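Local structure of fructokinase (Silicibacter sp., 3C8U) at residues P20-V25 and R125-E130; V55-G60 and V101-F106; G78-F83 and G131-F136; D59-D64 and T82-G87. The protein probably transfers the gamma-phosphate of ATP to fructose or a related sugar, acting as a P-loop-type sugar kinase. All coordinates share one frame; numbering follows the deposited sequence. Where two conformers were deposited one is given.

Overall arrangement
Contacts 1 and 2 meet on the five-stranded parallel sheet, their centres about 14 Å apart: strand 126-131 pairs with strand 23-28 in contact 1 and, through Ile128 O to Val56 N (2.7 Å), with the strand that opens contact 2. Contact 3 continues from the C-terminal end of strand 126-131 and lies about 19 Å, centre to centre, from contact 1. Contact 4 shares Asp59 and Gly60 with contact 2 and Thr82 and Phe83 with contact 3, at centre distances of about 10 and 9 Å. Near this end of the sheet lies a Walker A-like loop with Lys35 and Ser36, the likely nucleotide phosphate site, to which Asn132 of contact 3 bonds through Lys35.

Contact 1: residues P20-V25 and R125-E130; sequences PGRQLV and RVAIIE
Val25 and Val126 meet obliquely through single methyls, CG2 to CG1 at 3.8 Å, on the sheet face that also carries Gln23 and Ile128. The CG2 branch of Val25 stands anti to its carbonyl carbon and the CG1 branch of Val126 anti to its backbone N (chi1 176°), which turns the two methyls toward each other. On the other face a delta methyl of Leu24, CD2, lies 3.7 Å from Ala127 CB, with Ile129 CD1 farther along. Helix 36-48 covers Ile128 on the first face, and helix 85-97 covers Leu24 and Ile129 on the second.

Between these layers runs a parallel ladder. Gln23 N donates to Arg125 O, Ala127 N to Gln23 O, Val25 N to Ala127 O at 2.8 Å with a nearly straight N-H...O angle of 175°, and Ile129 N to Val25 O at 2.7 Å. The strand axes diverge by 28°, the twist of a parallel sheet in a P-loop-type alpha/beta fold.

At the outer edge one water accepts from Gln23 NE2 and donates to Arg125 O at 2.7 Å, while Gln23 OE1 takes Asp16 N. Arg22 turns to the carbonyls of Leu95, Gln98 and Glu99. Apolar faces and a paired backbone thus suit a central strand pair, with polar side chains gathered toward the ends: Gln23 and Arg125 where the strands begin, Glu130, bonded to Ser36 and Ser39, at the other.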
loop_
_atom_site.group_PDB
_atom_site.type_symbol
_atom_site.label_atom_id
_atom_site.label_comp_id
_atom_site.label_asym_id
_atom_site.label_seq_id
_atom_site.Cartn_x
_atom_site.Cartn_y
_atom_site.Cartn_z
ATOM N N PRO A 20 16.467 14.284 10.339
ATOM C CA PRO A 20 17.011 13.067 10.941
ATOM C C PRO A 20 16.160 11.837 10.697
ATOM O O PRO A 20 14.929 11.872 10.691
ATOM C CB PRO A 20 17.037 13.383 12.450
ATOM C CG PRO A 20 17.043 14.856 12.538
ATOM C CD PRO A 20 16.265 15.362 11.327
ATOM N N GLY A 21 16.870 10.747 10.498
ATOM C CA GLY A 21 16.246 9.440 10.467
ATOM C C GLY A 21 15.794 9.102 9.076
ATOM O O GLY A 21 16.197 9.699 8.107
ATOM N N ARG A 22 14.908 8.141 9.000
ATOM C CA ARG A 22 14.480 7.631 7.720
ATOM C C ARG A 22 13.225 8.378 7.274
ATOM O O ARG A 22 12.364 8.745 8.084
ATOM C CB ARG A 22 14.224 6.130 7.854
ATOM C CG ARG A 22 13.827 5.482 6.592
ATOM C CD ARG A 22 13.654 3.994 6.764
ATOM N NE ARG A 22 14.917 3.309 7.000
ATOM C CZ ARG A 22 15.267 2.727 8.133
ATOM N NH1 ARG A 22 14.466 2.748 9.189
ATOM N NH2 ARG A 22 16.434 2.135 8.221
ATOM N N GLN A 23 13.134 8.605 5.978
ATOM C CA GLN A 23 11.963 9.276 5.375
ATOM C C GLN A 23 10.987 8.251 4.804
ATOM O O GLN A 23 11.378 7.199 4.315
ATOM C CB GLN A 23 12.417 10.308 4.343
ATOM C CG GLN A 23 13.052 11.548 5.042
ATOM C CD GLN A 23 13.661 12.555 4.087
ATOM O OE1 GLN A 23 13.208 13.684 4.022
ATOM N NE2 GLN A 23 14.671 12.143 3.333
ATOM N N LEU A 24 9.714 8.575 4.970
ATOM C CA LEU A 24 8.576 7.766 4.486
ATOM C C LEU A 24 7.815 8.431 3.349
ATOM O O LEU A 24 7.363 9.577 3.411
ATOM C CB LEU A 24 7.616 7.462 5.625
ATOM C CG LEU A 24 8.151 6.755 6.891
ATOM C CD1 LEU A 24 6.972 6.306 7.759
ATOM C CD2 LEU A 24 8.941 5.575 6.523
ATOM N N VAL A 25 7.676 7.659 2.299
ATOM C CA VAL A 25 6.877 8.032 1.147
ATOM C C VAL A 25 5.762 7.037 0.968
ATOM O O VAL A 25 5.989 5.831 0.825
ATOM C CB VAL A 25 7.745 8.142 -0.160
ATOM C CG1 VAL A 25 6.857 8.419 -1.396
ATOM C CG2 VAL A 25 8.818 9.215 -0.028
ATOM N N ARG A 125 17.284 4.741 3.229
ATOM C CA ARG A 125 17.093 6.152 3.585
ATOM C C ARG A 125 15.646 6.576 3.399
ATOM O O ARG A 125 15.159 7.469 4.047
ATOM C CB ARG A 125 18.007 7.045 2.722
ATOM C CG ARG A 125 19.478 6.931 3.093
ATOM C CD ARG A 125 20.217 8.247 2.915
ATOM N NE ARG A 125 19.376 9.398 3.211
ATOM C CZ ARG A 125 19.506 10.565 2.593
ATOM N NH1 ARG A 125 20.442 10.698 1.662
ATOM N NH2 ARG A 125 18.702 11.580 2.895
ATOM N N VAL A 126 14.968 5.888 2.492
ATOM C CA VAL A 126 13.566 6.170 2.192
ATOM C C VAL A 126 12.789 4.874 2.070
ATOM O O VAL A 126 13.162 3.996 1.311
ATOM C CB VAL A 126 13.431 6.944 0.874
ATOM C CG1 VAL A 126 11.939 7.163 0.496
ATOM C CG2 VAL A 126 14.210 8.280 0.983
ATOM N N ALA A 127 11.716 4.782 2.844
ATOM C CA ALA A 127 10.764 3.681 2.742
ATOM C C ALA A 127 9.533 4.189 2.017
ATOM O O ALA A 127 8.900 5.180 2.416
ATOM C CB ALA A 127 10.382 3.126 4.131
ATOM N N ILE A 128 9.245 3.510 0.916
ATOM C CA ILE A 128 8.047 3.754 0.145
ATOM C C ILE A 128 7.057 2.728 0.651
ATOM O O ILE A 128 7.207 1.535 0.404
ATOM C CB ILE A 128 8.227 3.588 -1.356
ATOM C CG1 ILE A 128 9.280 4.567 -1.879
ATOM C CG2 ILE A 128 6.862 3.744 -2.081
ATOM C CD1 ILE A 128 9.636 4.280 -3.276
ATOM N N ILE A 129 6.077 3.233 1.389
ATOM C CA ILE A 129 5.062 2.400 2.035
ATOM C C ILE A 129 3.912 2.365 1.050
ATOM O O ILE A 129 3.441 3.405 0.618
ATOM C CB ILE A 129 4.565 3.005 3.369
ATOM C CG1 ILE A 129 5.720 3.374 4.308
ATOM C CG2 ILE A 129 3.518 2.067 4.066
ATOM C CD1 ILE A 129 6.684 2.297 4.538
ATOM N N GLU A 130 3.511 1.161 0.654
ATOM C CA GLU A 130 2.469 0.992 -0.332
ATOM C C GLU A 130 1.298 0.224 0.246
ATOM O O GLU A 130 1.448 -0.768 0.935
ATOM C CB GLU A 130 2.999 0.383 -1.653
ATOM C CG GLU A 130 3.261 -1.079 -1.623
ATOM C CD GLU A 130 3.600 -1.671 -2.972
ATOM O OE1 GLU A 130 3.678 -0.926 -3.965
ATOM O OE2 GLU A 130 3.844 -2.896 -3.019
HETATM O O HOH W 1 16.521 9.760 4.473
#

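Contact 2: residues V55-G60 and V101-F106; sequences VVPMDG and VIYPLF
Val55 O reaches Tyr103 OH through a water that lies 2.6 Å from the hydroxyl oxygen and in the plane of the ring; the water's bond to the carbonyl is weak. Next in line, Val56 lays its CG1 methyl over one face of the Tyr103 ring, a CH-pi contact 4.0 Å from the centroid and 16° off the normal. Tyr103 CG sits between backbone N and carbonyl carbon (chi1 72°), a torsion that lifts the ring off its own strand toward Val56. Pro57 adds its CD carbon, 4.2 Å from Tyr103 CE2, crossing the tyrosine at about a right angle. With an alanine at Tyr103, Val56 CG1 would probably lose the aromatic face it rests on, and the water at Val55 O its hydroxyl partner.

The contact joins an outer strand of the parallel core sheet to the two-stranded antiparallel hairpin of 101-107 and 112-120; with axes 8.3 Å apart and 65° between their directions, the strands pack across each other and form no ladder.

Beyond the strand, Asp59 meets Phe106 CB to CB at 3.6 Å. A second water accepts from Gly60 N at 3.0 Å and donates to Pro57 O and Pro104 O, bridging the backbones where they draw together. Gly60 fits closely against the strand: a CB there would run into Pro104 O, while its carbonyl oxygen lies 3.3 Å from Pro104 CG.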
loop_
_atom_site.group_PDB
_atom_site.type_symbol
_atom_site.label_atom_id
_atom_site.label_comp_id
_atom_site.label_asym_id
_atom_site.label_seq_id
_atom_site.Cartn_x
_atom_site.Cartn_y
_atom_site.Cartn_z
ATOM N N VAL A 55 10.609 -0.622 -1.064
ATOM C CA VAL A 55 9.152 -0.684 -0.972
ATOM C C VAL A 55 8.746 -1.574 0.201
ATOM O O VAL A 55 9.177 -2.715 0.305
ATOM C CB VAL A 55 8.503 -1.174 -2.292
ATOM C CG1 VAL A 55 6.974 -1.221 -2.125
ATOM C CG2 VAL A 55 8.913 -0.253 -3.485
ATOM N N VAL A 56 7.904 -1.019 1.066
ATOM C CA VAL A 56 7.384 -1.720 2.249
ATOM C C VAL A 56 5.860 -1.881 2.081
ATOM O O VAL A 56 5.093 -0.924 2.207
ATOM C CB VAL A 56 7.721 -0.967 3.551
ATOM C CG1 VAL A 56 7.012 -1.665 4.799
ATOM C CG2 VAL A 56 9.255 -0.829 3.735
ATOM N N PRO A 57 5.398 -3.085 1.733
ATOM C CA PRO A 57 3.940 -3.207 1.629
ATOM C C PRO A 57 3.211 -3.328 2.955
ATOM O O PRO A 57 3.735 -3.893 3.927
ATOM C CB PRO A 57 3.767 -4.512 0.855
ATOM C CG PRO A 57 5.073 -4.814 0.306
ATOM C CD PRO A 57 6.064 -4.280 1.214
HETATM N N MSE A 58 1.983 -2.827 2.961
HETATM C CA MSE A 58 1.089 -2.945 4.132
HETATM C C MSE A 58 0.388 -4.298 4.243
HETATM O O MSE A 58 -0.141 -4.617 5.269
HETATM C CB MSE A 58 0.089 -1.774 4.233
HETATM C CG MSE A 58 -1.125 -1.790 3.412
HETATM SE SE MSE A 58 -2.602 -0.590 4.124
HETATM C CE MSE A 58 -3.219 -1.678 5.507
ATOM N N ASP A 59 0.475 -5.112 3.205
ATOM C CA ASP A 59 -0.329 -6.342 3.119
ATOM C C ASP A 59 -0.014 -7.345 4.228
ATOM O O ASP A 59 -0.842 -8.190 4.596
ATOM C CB ASP A 59 -0.152 -7.040 1.750
ATOM C CG ASP A 59 -1.150 -6.563 0.714
ATOM O OD1 ASP A 59 -2.144 -5.878 1.072
ATOM O OD2 ASP A 59 -0.953 -6.901 -0.472
ATOM N N GLY A 60 1.205 -7.250 4.725
ATOM C CA GLY A 60 1.705 -8.170 5.760
ATOM C C GLY A 60 0.923 -8.019 7.044
ATOM O O GLY A 60 1.048 -8.814 7.973
ATOM N N VAL A 101 14.495 -2.766 10.972
ATOM C CA VAL A 101 13.120 -3.136 11.297
ATOM C C VAL A 101 12.645 -4.324 10.517
ATOM O O VAL A 101 12.564 -4.309 9.299
ATOM C CB VAL A 101 12.097 -1.947 11.091
ATOM C CG1 VAL A 101 10.664 -2.349 11.559
ATOM C CG2 VAL A 101 12.526 -0.672 11.857
ATOM N N ILE A 102 12.268 -5.344 11.272
ATOM C CA ILE A 102 11.666 -6.568 10.759
ATOM C C ILE A 102 10.160 -6.400 10.596
ATOM O O ILE A 102 9.477 -5.813 11.462
ATOM C CB ILE A 102 11.963 -7.789 11.677
ATOM C CG1 ILE A 102 13.485 -8.003 11.818
ATOM C CG2 ILE A 102 11.254 -9.061 11.148
ATOM C CD1 ILE A 102 14.163 -8.386 10.539
ATOM N N TYR A 103 9.633 -6.933 9.486
ATOM C CA TYR A 103 8.181 -6.861 9.220
ATOM C C TYR A 103 7.649 -8.035 8.401
ATOM O O TYR A 103 8.428 -8.774 7.802
ATOM C CB TYR A 103 7.855 -5.495 8.585
ATOM C CG TYR A 103 8.316 -5.329 7.151
ATOM C CD1 TYR A 103 9.568 -4.860 6.849
ATOM C CD2 TYR A 103 7.456 -5.615 6.099
ATOM C CE1 TYR A 103 9.989 -4.723 5.526
ATOM C CE2 TYR A 103 7.871 -5.496 4.791
ATOM C CZ TYR A 103 9.122 -5.037 4.505
ATOM O OH TYR A 103 9.484 -4.906 3.177
ATOM N N PRO A 104 6.318 -8.241 8.398
ATOM C CA PRO A 104 5.736 -9.383 7.707
ATOM C C PRO A 104 5.444 -9.119 6.263
ATOM O O PRO A 104 5.321 -7.977 5.849
ATOM C CB PRO A 104 4.427 -9.623 8.447
ATOM C CG PRO A 104 4.086 -8.297 9.119
ATOM C CD PRO A 104 5.336 -7.513 9.229
ATOM N N LEU A 105 5.386 -10.220 5.528
ATOM C CA LEU A 105 5.055 -10.235 4.104
ATOM C C LEU A 105 3.838 -11.121 3.908
ATOM O O LEU A 105 3.760 -12.218 4.467
ATOM C CB LEU A 105 6.240 -10.755 3.257
ATOM C CG LEU A 105 7.465 -9.827 3.118
ATOM C CD1 LEU A 105 8.603 -10.451 2.247
ATOM C CD2 LEU A 105 7.019 -8.465 2.594
ATOM N N PHE A 106 2.910 -10.653 3.090
ATOM C CA PHE A 106 1.710 -11.429 2.760
ATOM C C PHE A 106 1.996 -12.405 1.639
ATOM O O PHE A 106 2.538 -12.026 0.606
ATOM C CB PHE A 106 0.548 -10.508 2.379
ATOM C CG PHE A 106 -0.784 -11.184 2.376
ATOM C CD1 PHE A 106 -1.339 -11.663 3.550
ATOM C CD2 PHE A 106 -1.477 -11.361 1.198
ATOM C CE1 PHE A 106 -2.597 -12.292 3.537
ATOM C CE2 PHE A 106 -2.718 -12.001 1.188
ATOM C CZ PHE A 106 -3.266 -12.456 2.361
HETATM O O HOH W 2 11.612 -3.676 2.468
HETATM O O HOH W 3 3.954 -6.376 4.076
#

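Contact 3: residues G78-F83 and G131-F136; sequences GAPETF and GNYLLF
Tyr133 reaches from one loop to another in a buried contact between the segment after strand 126-131 and the 3-10 turn that precedes helix 85-97. Its hydroxyl donates to Gly78 O at 2.7 Å, the donor tilted 20° from the carbonyl plane. A water gives the same oxygen a second hydrogen bond and itself accepts from Asn132 ND2, so two routes tie Gly78 to the 131-136 loop.

The tyrosine ring is also held on both faces. Pro80 CG sits over one, 3.9 Å from the centroid and toward the rim, in a CH-pi contact; Asn132 CB lies over the centre of the opposite one. At the ring's edge, near its plane, Phe83 CE1 comes within 3.9 Å of Tyr133 CE2, the two rings being oblique with planes at 70°. Phe136, its CG anti to the backbone N (chi1 -170°), turns back so that Tyr133 CD1 lies over its ring centre and its CE2 touches Pro80 CG at 3.7 Å. Pro80 sits in the corner formed by the two aromatic rings.

The turn is braced internally. Ala79 O accepts from both Thr82 N and Thr82 OG1, the latter at 2.6 Å in the carbonyl plane on a lone pair, while Thr82 OG1 accepts from Gly78 N.

Helix 186-195 packs on Tyr133 through Asn190 and Ile194, Trp141 touches Pro80, and Asn132 OD1 accepts from Lys35 of the probable P-loop; Leu134 and Leu135 lean on strand 23-28.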
loop_
_atom_site.group_PDB
_atom_site.type_symbol
_atom_site.label_atom_id
_atom_site.label_comp_id
_atom_site.label_asym_id
_atom_site.label_seq_id
_atom_site.Cartn_x
_atom_site.Cartn_y
_atom_site.Cartn_z
ATOM N N GLY A 78 -9.517 -7.888 3.316
ATOM C CA GLY A 78 -9.057 -6.840 2.426
ATOM C C GLY A 78 -9.606 -5.492 2.803
ATOM O O GLY A 78 -9.019 -4.458 2.486
ATOM N N ALA A 79 -10.748 -5.517 3.463
ATOM C CA ALA A 79 -11.356 -4.302 4.009
ATOM C C ALA A 79 -10.491 -3.753 5.148
ATOM O O ALA A 79 -9.745 -4.505 5.799
ATOM C CB ALA A 79 -12.809 -4.574 4.503
ATOM N N PRO A 80 -10.602 -2.451 5.429
ATOM C CA PRO A 80 -9.695 -1.851 6.406
ATOM C C PRO A 80 -9.758 -2.558 7.754
ATOM O O PRO A 80 -8.751 -2.718 8.431
ATOM C CB PRO A 80 -10.199 -0.413 6.539
ATOM C CG PRO A 80 -11.085 -0.164 5.423
ATOM C CD PRO A 80 -11.472 -1.456 4.778
ATOM N N GLU A 81 -10.960 -2.953 8.150
ATOM C CA GLU A 81 -11.145 -3.533 9.492
ATOM C C GLU A 81 -10.541 -4.941 9.606
ATOM O O GLU A 81 -10.413 -5.522 10.697
ATOM C CB GLU A 81 -12.608 -3.540 9.922
ATOM C CG GLU A 81 -13.479 -4.381 9.062
ATOM C CD GLU A 81 -14.194 -3.598 7.979
ATOM O OE1 GLU A 81 -13.589 -2.663 7.366
ATOM O OE2 GLU A 81 -15.367 -3.966 7.730
ATOM N N THR A 82 -10.096 -5.452 8.481
ATOM C CA THR A 82 -9.424 -6.745 8.438
ATOM C C THR A 82 -7.905 -6.641 8.552
ATOM O O THR A 82 -7.193 -7.628 8.479
ATOM C CB THR A 82 -9.855 -7.579 7.200
ATOM O OG1 THR A 82 -9.256 -7.078 5.990
ATOM C CG2 THR A 82 -11.382 -7.555 7.105
ATOM N N PHE A 83 -7.425 -5.432 8.773
ATOM C CA PHE A 83 -5.982 -5.200 8.980
ATOM C C PHE A 83 -5.671 -4.929 10.443
ATOM O O PHE A 83 -6.499 -4.423 11.182
ATOM C CB PHE A 83 -5.488 -4.024 8.138
ATOM C CG PHE A 83 -5.322 -4.366 6.678
ATOM C CD1 PHE A 83 -6.399 -4.322 5.833
ATOM C CD2 PHE A 83 -4.111 -4.798 6.184
ATOM C CE1 PHE A 83 -6.279 -4.682 4.530
ATOM C CE2 PHE A 83 -3.980 -5.155 4.848
ATOM C CZ PHE A 83 -5.057 -5.104 4.033
ATOM N N GLY A 131 0.114 0.753 -0.018
ATOM C CA GLY A 131 -1.147 0.102 0.424
ATOM C C GLY A 131 -2.403 0.760 -0.092
ATOM O O GLY A 131 -2.367 1.772 -0.755
ATOM N N ASN A 132 -3.539 0.208 0.288
ATOM C CA ASN A 132 -4.820 0.735 -0.158
ATOM C C ASN A 132 -5.361 1.861 0.720
ATOM O O ASN A 132 -6.190 2.638 0.280
ATOM C CB ASN A 132 -5.830 -0.414 -0.266
ATOM C CG ASN A 132 -5.416 -1.442 -1.302
ATOM O OD1 ASN A 132 -4.907 -1.082 -2.378
ATOM N ND2 ASN A 132 -5.617 -2.699 -0.999
ATOM N N TYR A 133 -4.907 1.907 1.977
ATOM C CA TYR A 133 -5.513 2.781 3.002
ATOM C C TYR A 133 -4.574 3.809 3.609
ATOM O O TYR A 133 -4.662 4.085 4.802
ATOM C CB TYR A 133 -6.147 1.932 4.124
ATOM C CG TYR A 133 -7.104 0.903 3.562
ATOM C CD1 TYR A 133 -8.251 1.298 2.878
ATOM C CD2 TYR A 133 -6.850 -0.453 3.677
ATOM C CE1 TYR A 133 -9.118 0.361 2.333
ATOM C CE2 TYR A 133 -7.712 -1.391 3.132
ATOM C CZ TYR A 133 -8.841 -0.980 2.466
ATOM O OH TYR A 133 -9.698 -1.922 1.924
ATOM N N LEU A 134 -3.717 4.401 2.766
ATOM C CA LEU A 134 -2.687 5.333 3.234
ATOM C C LEU A 134 -3.101 6.790 3.210
ATOM O O LEU A 134 -2.414 7.646 3.775
ATOM C CB LEU A 134 -1.377 5.130 2.477
ATOM C CG LEU A 134 -0.798 3.691 2.534
ATOM C CD1 LEU A 134 0.641 3.729 1.970
ATOM C CD2 LEU A 134 -0.842 3.027 3.944
ATOM N N LEU A 135 -4.245 7.030 2.574
ATOM C CA LEU A 135 -4.837 8.368 2.394
ATOM C C LEU A 135 -6.342 8.273 2.636
ATOM O O LEU A 135 -7.177 8.765 1.884
ATOM C CB LEU A 135 -4.533 8.923 0.995
ATOM C CG LEU A 135 -3.061 9.339 0.785
ATOM C CD1 LEU A 135 -2.793 9.852 -0.627
ATOM C CD2 LEU A 135 -2.577 10.362 1.826
ATOM N N PHE A 136 -6.648 7.552 3.695
ATOM C CA PHE A 136 -8.011 7.075 3.976
ATOM C C PHE A 136 -8.651 7.772 5.176
ATOM O O PHE A 136 -8.178 7.706 6.319
ATOM C CB PHE A 136 -7.937 5.546 4.163
ATOM C CG PHE A 136 -9.260 4.861 4.233
ATOM C CD1 PHE A 136 -10.121 4.849 3.142
ATOM C CD2 PHE A 136 -9.623 4.164 5.381
ATOM C CE1 PHE A 136 -11.338 4.183 3.208
ATOM C CE2 PHE A 136 -10.854 3.501 5.465
ATOM C CZ PHE A 136 -11.712 3.513 4.387
HETATM O O HOH W 4 -7.026 -4.369 0.615
#

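Contact 4: residues D59-D64 and T82-G87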
loop_
_atom_site.group_PDB
_atom_site.type_symbol
_atom_site.label_atom_id
_atom_site.label_comp_id
_atom_site.label_asym_id
_atom_site.label_seq_id
_atom_site.Cartn_x
_atom_site.Cartn_y
_atom_site.Cartn_z
ATOM N N ASP A 59 0.475 -5.112 3.205
ATOM C CA ASP A 59 -0.329 -6.342 3.119
ATOM C C ASP A 59 -0.014 -7.345 4.228
ATOM O O ASP A 59 -0.842 -8.190 4.596
ATOM C CB ASP A 59 -0.152 -7.040 1.750
ATOM C CG ASP A 59 -1.150 -6.563 0.714
ATOM O OD1 ASP A 59 -2.144 -5.878 1.072
ATOM O OD2 ASP A 59 -0.953 -6.901 -0.472
ATOM N N GLY A 60 1.205 -7.250 4.725
ATOM C CA GLY A 60 1.705 -8.170 5.760
ATOM C C GLY A 60 0.923 -8.019 7.044
ATOM O O GLY A 60 1.048 -8.814 7.973
ATOM N N PHE A 61 0.100 -6.979 7.070
ATOM C CA PHE A 61 -0.654 -6.605 8.264
ATOM C C PHE A 61 -2.090 -7.054 8.250
ATOM O O PHE A 61 -2.865 -6.708 9.128
ATOM C CB PHE A 61 -0.511 -5.103 8.543
ATOM C CG PHE A 61 0.840 -4.780 9.107
ATOM C CD1 PHE A 61 1.062 -4.882 10.470
ATOM C CD2 PHE A 61 1.911 -4.518 8.263
ATOM C CE1 PHE A 61 2.302 -4.663 10.989
ATOM C CE2 PHE A 61 3.171 -4.310 8.779
ATOM C CZ PHE A 61 3.372 -4.379 10.135
ATOM N N HIS A 62 -2.431 -7.868 7.259
ATOM C CA HIS A 62 -3.725 -8.546 7.313
ATOM C C HIS A 62 -3.772 -9.363 8.590
ATOM O O HIS A 62 -2.797 -10.014 8.994
ATOM C CB HIS A 62 -3.917 -9.561 6.184
ATOM C CG HIS A 62 -4.385 -9.002 4.891
ATOM N ND1 HIS A 62 -3.514 -8.618 3.899
ATOM C CD2 HIS A 62 -5.636 -8.851 4.380
ATOM C CE1 HIS A 62 -4.208 -8.223 2.841
ATOM N NE2 HIS A 62 -5.493 -8.380 3.099
ATOM N N LEU A 63 -4.947 -9.389 9.190
ATOM C CA LEU A 63 -5.212 -10.369 10.242
ATOM C C LEU A 63 -5.290 -11.753 9.621
ATOM O O LEU A 63 -5.678 -11.899 8.463
ATOM C CB LEU A 63 -6.549 -10.074 10.920
ATOM C CG LEU A 63 -6.636 -8.799 11.738
ATOM C CD1 LEU A 63 -7.980 -8.809 12.511
ATOM C CD2 LEU A 63 -5.448 -8.702 12.656
ATOM N N ASP A 64 -5.001 -12.774 10.428
ATOM C CA ASP A 64 -5.125 -14.163 9.970
ATOM C C ASP A 64 -6.594 -14.547 9.910
ATOM O O ASP A 64 -7.430 -14.034 10.653
ATOM C CB ASP A 64 -4.386 -15.118 10.901
ATOM C CG ASP A 64 -4.250 -16.532 10.324
ATOM O OD1 ASP A 64 -3.351 -16.742 9.470
ATOM O OD2 ASP A 64 -4.982 -17.430 10.790
ATOM N N THR A 82 -10.096 -5.452 8.481
ATOM C CA THR A 82 -9.424 -6.745 8.438
ATOM C C THR A 82 -7.905 -6.641 8.552
ATOM O O THR A 82 -7.193 -7.628 8.479
ATOM C CB THR A 82 -9.855 -7.579 7.200
ATOM O OG1 THR A 82 -9.256 -7.078 5.990
ATOM C CG2 THR A 82 -11.382 -7.555 7.105
ATOM N N PHE A 83 -7.425 -5.432 8.773
ATOM C CA PHE A 83 -5.982 -5.200 8.980
ATOM C C PHE A 83 -5.671 -4.929 10.443
ATOM O O PHE A 83 -6.499 -4.423 11.182
ATOM C CB PHE A 83 -5.488 -4.024 8.138
ATOM C CG PHE A 83 -5.322 -4.366 6.678
ATOM C CD1 PHE A 83 -6.399 -4.322 5.833
ATOM C CD2 PHE A 83 -4.111 -4.798 6.184
ATOM C CE1 PHE A 83 -6.279 -4.682 4.530
ATOM C CE2 PHE A 83 -3.980 -5.155 4.848
ATOM C CZ PHE A 83 -5.057 -5.104 4.033
ATOM N N ASP A 84 -4.463 -5.312 10.832
ATOM C CA ASP A 84 -3.895 -4.923 12.132
ATOM C C ASP A 84 -3.426 -3.481 12.046
ATOM O O ASP A 84 -2.247 -3.211 11.826
ATOM C CB ASP A 84 -2.739 -5.859 12.520
ATOM C CG ASP A 84 -2.075 -5.481 13.812
ATOM O OD1 ASP A 84 -2.660 -4.702 14.620
ATOM O OD2 ASP A 84 -0.924 -5.940 13.998
ATOM N N PHE A 85 -4.366 -2.549 12.191
ATOM C CA PHE A 85 -4.043 -1.113 12.050
ATOM C C PHE A 85 -2.989 -0.646 13.053
ATOM O O PHE A 85 -2.008 -0.013 12.703
ATOM C CB PHE A 85 -5.275 -0.219 12.206
ATOM C CG PHE A 85 -4.896 1.227 12.358
ATOM C CD1 PHE A 85 -4.452 1.947 11.262
ATOM C CD2 PHE A 85 -4.926 1.852 13.603
ATOM C CE1 PHE A 85 -4.038 3.263 11.417
ATOM C CE2 PHE A 85 -4.506 3.173 13.748
ATOM C CZ PHE A 85 -4.073 3.860 12.656
ATOM N N GLU A 86 -3.178 -1.012 14.317
ATOM C CA GLU A 86 -2.295 -0.558 15.386
ATOM C C GLU A 86 -0.871 -1.088 15.158
ATOM O O GLU A 86 0.113 -0.382 15.387
ATOM C CB GLU A 86 -2.822 -0.950 16.790
ATOM C CG GLU A 86 -4.204 -0.389 17.170
ATOM C CD GLU A 86 -4.509 -0.471 18.682
ATOM O OE1 GLU A 86 -3.802 0.183 19.474
ATOM O OE2 GLU A 86 -5.446 -1.198 19.086
ATOM N N GLY A 87 -0.774 -2.314 14.688
ATOM C CA GLY A 87 0.537 -2.919 14.372
ATOM C C GLY A 87 1.199 -2.244 13.192
ATOM O O GLY A 87 2.409 -1.974 13.189
#
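Asp59 O is gripped twice by His62, by its backbone N and by its ring ND1. The ring bond is 2.8 Å long, lies in the carbonyl plane on a lone pair, and keeps the oxygen close to the imidazole plane; this ND1 bond limits the ring's rotation, and the backbone N bond fixes the turn beneath it. In that orientation the imidazole carries Phe83 CZ over one face, 3.4 Å above its plane and offset toward the rim. The two side chains run alongside, pointing the same way, with ring planes 37° apart and centroids separated by 4.2 Å. Phe106 stacks with His62 as well. Replaced by an alanine, His62 would probably leave Phe83 without its flat neighbour and Asp59 O with the backbone N alone of its two His62 donors.

Two backbone bonds flank the His62-Phe83 pair: Asp84 N donates to Phe61 O at 2.7 Å and Leu63 N to Thr82 O at 2.9 Å, each with an N-H...O angle of 173°. They make a single isolated bridge between the loop after strand 53-57 and the lead-in to helix 85-97, clamping the two connections together beside the core sheet.

Asp84 is the N-cap of that helix. Its CG stands anti to the backbone N (chi1 178°), and OD1 accepts from Gly87 N from above the carboxylate plane. Gly87 fits this cap, since a CB would clash with Asp84 OD2. Phe61 CE1 comes within 3.5 Å of Gly87 C at this first turn, with Phe88 and Pro104 also meeting the phenylalanine. Leu63 brings CD2 across to Asp84 CB, at about a right angle.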